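Long-range contact in 3'-5' exonuclease crn-4 (Caenorhabditis elegans, PDB 5DK5), which digests RNA and DNA from the 3' end as a metal-dependent DEDDh-family exonuclease and takes part in apoptotic DNA degradation: residues 42-48 with 60-66. Sequence-based numbering, arbitrary orientation.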
loop_
_atom_site.group_PDB
_atom_site.type_symbol
_atom_site.label_atom_id
_atom_site.label_comp_id
_atom_site.label_asym_id
_atom_site.label_seq_id
_atom_site.Cartn_x
_atom_site.Cartn_y
_atom_site.Cartn_z
ATOM N N ILE B 42 0.241 12.742 -2.683
ATOM C CA ILE B 42 1.401 12.710 -1.793
ATOM C C ILE B 42 2.370 13.857 -2.079
ATOM O O ILE B 42 3.295 14.101 -1.304
ATOM C CB ILE B 42 2.154 11.368 -1.891
ATOM C CG1 ILE B 42 2.519 11.056 -3.343
ATOM C CG2 ILE B 42 1.301 10.247 -1.303
ATOM C CD1 ILE B 42 3.343 9.793 -3.505
ATOM N N GLN B 43 2.161 14.558 -3.190
ATOM C CA GLN B 43 2.886 15.797 -3.447
ATOM C C GLN B 43 2.014 16.794 -4.207
ATOM O O GLN B 43 1.282 16.430 -5.127
ATOM C CB GLN B 43 4.178 15.530 -4.219
ATOM C CG GLN B 43 5.070 16.760 -4.329
ATOM C CD GLN B 43 6.459 16.444 -4.845
ATOM O OE1 GLN B 43 6.731 15.333 -5.300
ATOM N NE2 GLN B 43 7.349 17.427 -4.774
ATOM N N PHE B 44 2.113 18.056 -3.798
ATOM C CA PHE B 44 1.273 19.137 -4.297
ATOM C C PHE B 44 2.181 20.268 -4.782
ATOM O O PHE B 44 2.740 21.002 -3.968
ATOM C CB PHE B 44 0.331 19.611 -3.181
ATOM C CG PHE B 44 -0.844 20.426 -3.652
ATOM C CD1 PHE B 44 -0.821 21.106 -4.858
ATOM C CD2 PHE B 44 -1.981 20.516 -2.864
ATOM C CE1 PHE B 44 -1.910 21.854 -5.269
ATOM C CE2 PHE B 44 -3.071 21.262 -3.270
ATOM C CZ PHE B 44 -3.036 21.931 -4.471
ATOM N N ALA B 45 2.322 20.404 -6.100
ATOM C CA ALA B 45 3.291 21.335 -6.681
ATOM C C ALA B 45 2.648 22.327 -7.647
ATOM O O ALA B 45 1.891 21.942 -8.540
ATOM C CB ALA B 45 4.395 20.564 -7.388
ATOM N N ILE B 46 2.966 23.604 -7.458
ATOM C CA ILE B 46 2.486 24.669 -8.334
ATOM C C ILE B 46 3.607 25.666 -8.621
ATOM O O ILE B 46 4.414 25.974 -7.745
ATOM C CB ILE B 46 1.283 25.427 -7.719
ATOM C CG1 ILE B 46 0.126 24.465 -7.434
ATOM C CG2 ILE B 46 0.815 26.546 -8.656
ATOM C CD1 ILE B 46 -1.035 25.096 -6.681
ATOM N N VAL B 47 3.654 26.150 -9.860
ATOM C CA VAL B 47 4.527 27.258 -10.231
ATOM C C VAL B 47 3.719 28.264 -11.045
ATOM O O VAL B 47 2.901 27.887 -11.886
ATOM C CB VAL B 47 5.761 26.790 -11.036
ATOM C CG1 VAL B 47 5.346 26.163 -12.358
ATOM C CG2 VAL B 47 6.717 27.954 -11.272
ATOM N N ALA B 48 3.949 29.546 -10.783
ATOM C CA ALA B 48 3.174 30.606 -11.412
ATOM C C ALA B 48 3.837 31.092 -12.697
ATOM O O ALA B 48 5.063 31.154 -12.790
ATOM C CB ALA B 48 2.989 31.760 -10.445
ATOM N N ILE B 60 7.653 32.223 -7.151
ATOM C CA ILE B 60 6.253 32.089 -6.767
ATOM C C ILE B 60 5.812 30.650 -6.989
ATOM O O ILE B 60 5.401 30.279 -8.089
ATOM C CB ILE B 60 5.337 33.038 -7.565
ATOM C CG1 ILE B 60 5.833 34.483 -7.446
ATOM C CG2 ILE B 60 3.893 32.912 -7.071
ATOM C CD1 ILE B 60 5.039 35.482 -8.266
ATOM N N SER B 61 5.897 29.843 -5.938
ATOM C CA SER B 61 5.585 28.427 -6.044
ATOM C C SER B 61 5.026 27.859 -4.747
ATOM O O SER B 61 5.288 28.371 -3.657
ATOM C CB SER B 61 6.834 27.645 -6.452
ATOM O OG SER B 61 7.915 27.934 -5.586
ATOM N N PHE B 62 4.243 26.797 -4.897
ATOM C CA PHE B 62 3.712 26.028 -3.783
ATOM C C PHE B 62 4.174 24.589 -3.956
ATOM O O PHE B 62 3.934 23.989 -4.999
ATOM C CB PHE B 62 2.187 26.111 -3.752
ATOM C CG PHE B 62 1.561 25.408 -2.586
ATOM C CD1 PHE B 62 1.376 26.069 -1.385
ATOM C CD2 PHE B 62 1.148 24.090 -2.693
ATOM C CE1 PHE B 62 0.797 25.429 -0.308
ATOM C CE2 PHE B 62 0.567 23.445 -1.619
ATOM C CZ PHE B 62 0.390 24.116 -0.426
ATOM N N ASN B 63 4.842 24.043 -2.945
ATOM C CA ASN B 63 5.417 22.705 -3.051
ATOM C C ASN B 63 5.425 21.988 -1.706
ATOM O O ASN B 63 6.296 22.221 -0.868
ATOM C CB ASN B 63 6.837 22.784 -3.616
ATOM C CG ASN B 63 7.403 21.420 -3.967
ATOM O OD1 ASN B 63 6.692 20.415 -3.957
ATOM N ND2 ASN B 63 8.691 21.382 -4.287
ATOM N N LYS B 64 4.446 21.109 -1.516
ATOM C CA LYS B 64 4.273 20.399 -0.256
ATOM C C LYS B 64 4.111 18.904 -0.478
ATOM O O LYS B 64 3.509 18.470 -1.460
ATOM C CB LYS B 64 3.053 20.937 0.500
ATOM C CG LYS B 64 3.374 21.916 1.623
ATOM C CD LYS B 64 3.578 23.324 1.109
ATOM C CE LYS B 64 3.435 24.336 2.234
ATOM N NZ LYS B 64 4.409 24.094 3.331
ATOM N N TYR B 65 4.665 18.124 0.442
ATOM C CA TYR B 65 4.382 16.699 0.511
ATOM C C TYR B 65 3.063 16.513 1.248
ATOM O O TYR B 65 2.636 17.400 1.988
ATOM C CB TYR B 65 5.511 15.949 1.217
ATOM C CG TYR B 65 6.810 15.945 0.445
ATOM C CD1 TYR B 65 6.906 15.291 -0.774
ATOM C CD2 TYR B 65 7.939 16.587 0.936
ATOM C CE1 TYR B 65 8.086 15.280 -1.488
ATOM C CE2 TYR B 65 9.128 16.580 0.229
ATOM C CZ TYR B 65 9.194 15.923 -0.983
ATOM O OH TYR B 65 10.370 15.907 -1.700
ATOM N N VAL B 66 2.425 15.366 1.038
ATOM C CA VAL B 66 1.146 15.064 1.675
ATOM C C VAL B 66 1.164 13.643 2.232
ATOM O O VAL B 66 1.599 12.713 1.557
ATOM C CB VAL B 66 -0.028 15.213 0.686
ATOM C CG1 VAL B 66 -1.359 14.930 1.375
ATOM C CG2 VAL B 66 -0.043 16.601 0.082
#
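Segments 42-48 and 60-66 belong to the antiparallel β-hairpin of strands 41-50 and 55-65, at one border of the RNase H-like exonuclease sheet, with 60-66 on an edge strand of this chain's sheet and 42-48 between it and the metal-binding strand 20-28. Phe-44 and Lys-64 make one hydrogen-bonded pair, Ile-46 and Phe-62 the next, where Ile-46 N reaches Phe-62 O at 2.7 Å. On the face bearing Phe-44 and Phe-62, turned to helix 95-109, the two rings meet as a T-shaped (edge-to-face) pair: Phe-62 directs CE2 over the face of Phe-44, 3.9 Å from CG, with the planes 76° apart. Phe-102 and Trp-105 of that helix meet these rings in turn. The other face looks onto the active site, and Gln-43 touches Glu-27, a magnesium ligand. With CG anti to the backbone N (chi1 -171°) and the chain extended beyond it, Gln-43 lays its amide alongside the Tyr-65 ring, CD 3.9 Å from CE1. Weak hydrogen bonds from NE2 to Asp-190 OD2 and from Ala-191 N to OE1 also reach this amide. A leucine in place of Gln-43 would probably leave Asn-63 OD1 without its amide donor and remove the polar link toward Asp-190. Near the bulge that Ile-42 and Gln-43 form opposite Glu-27, Val-66 N donates a hydrogen bond to Ile-42 O (2.8 Å) from above the carbonyl plane. By contrast, Gln-43 NE2 donates a hydrogen bond to an in-plane lone pair of Asn-63 OD1 at 3.2 Å, the two amides nearly coplanar and the N-H...O angle 168°.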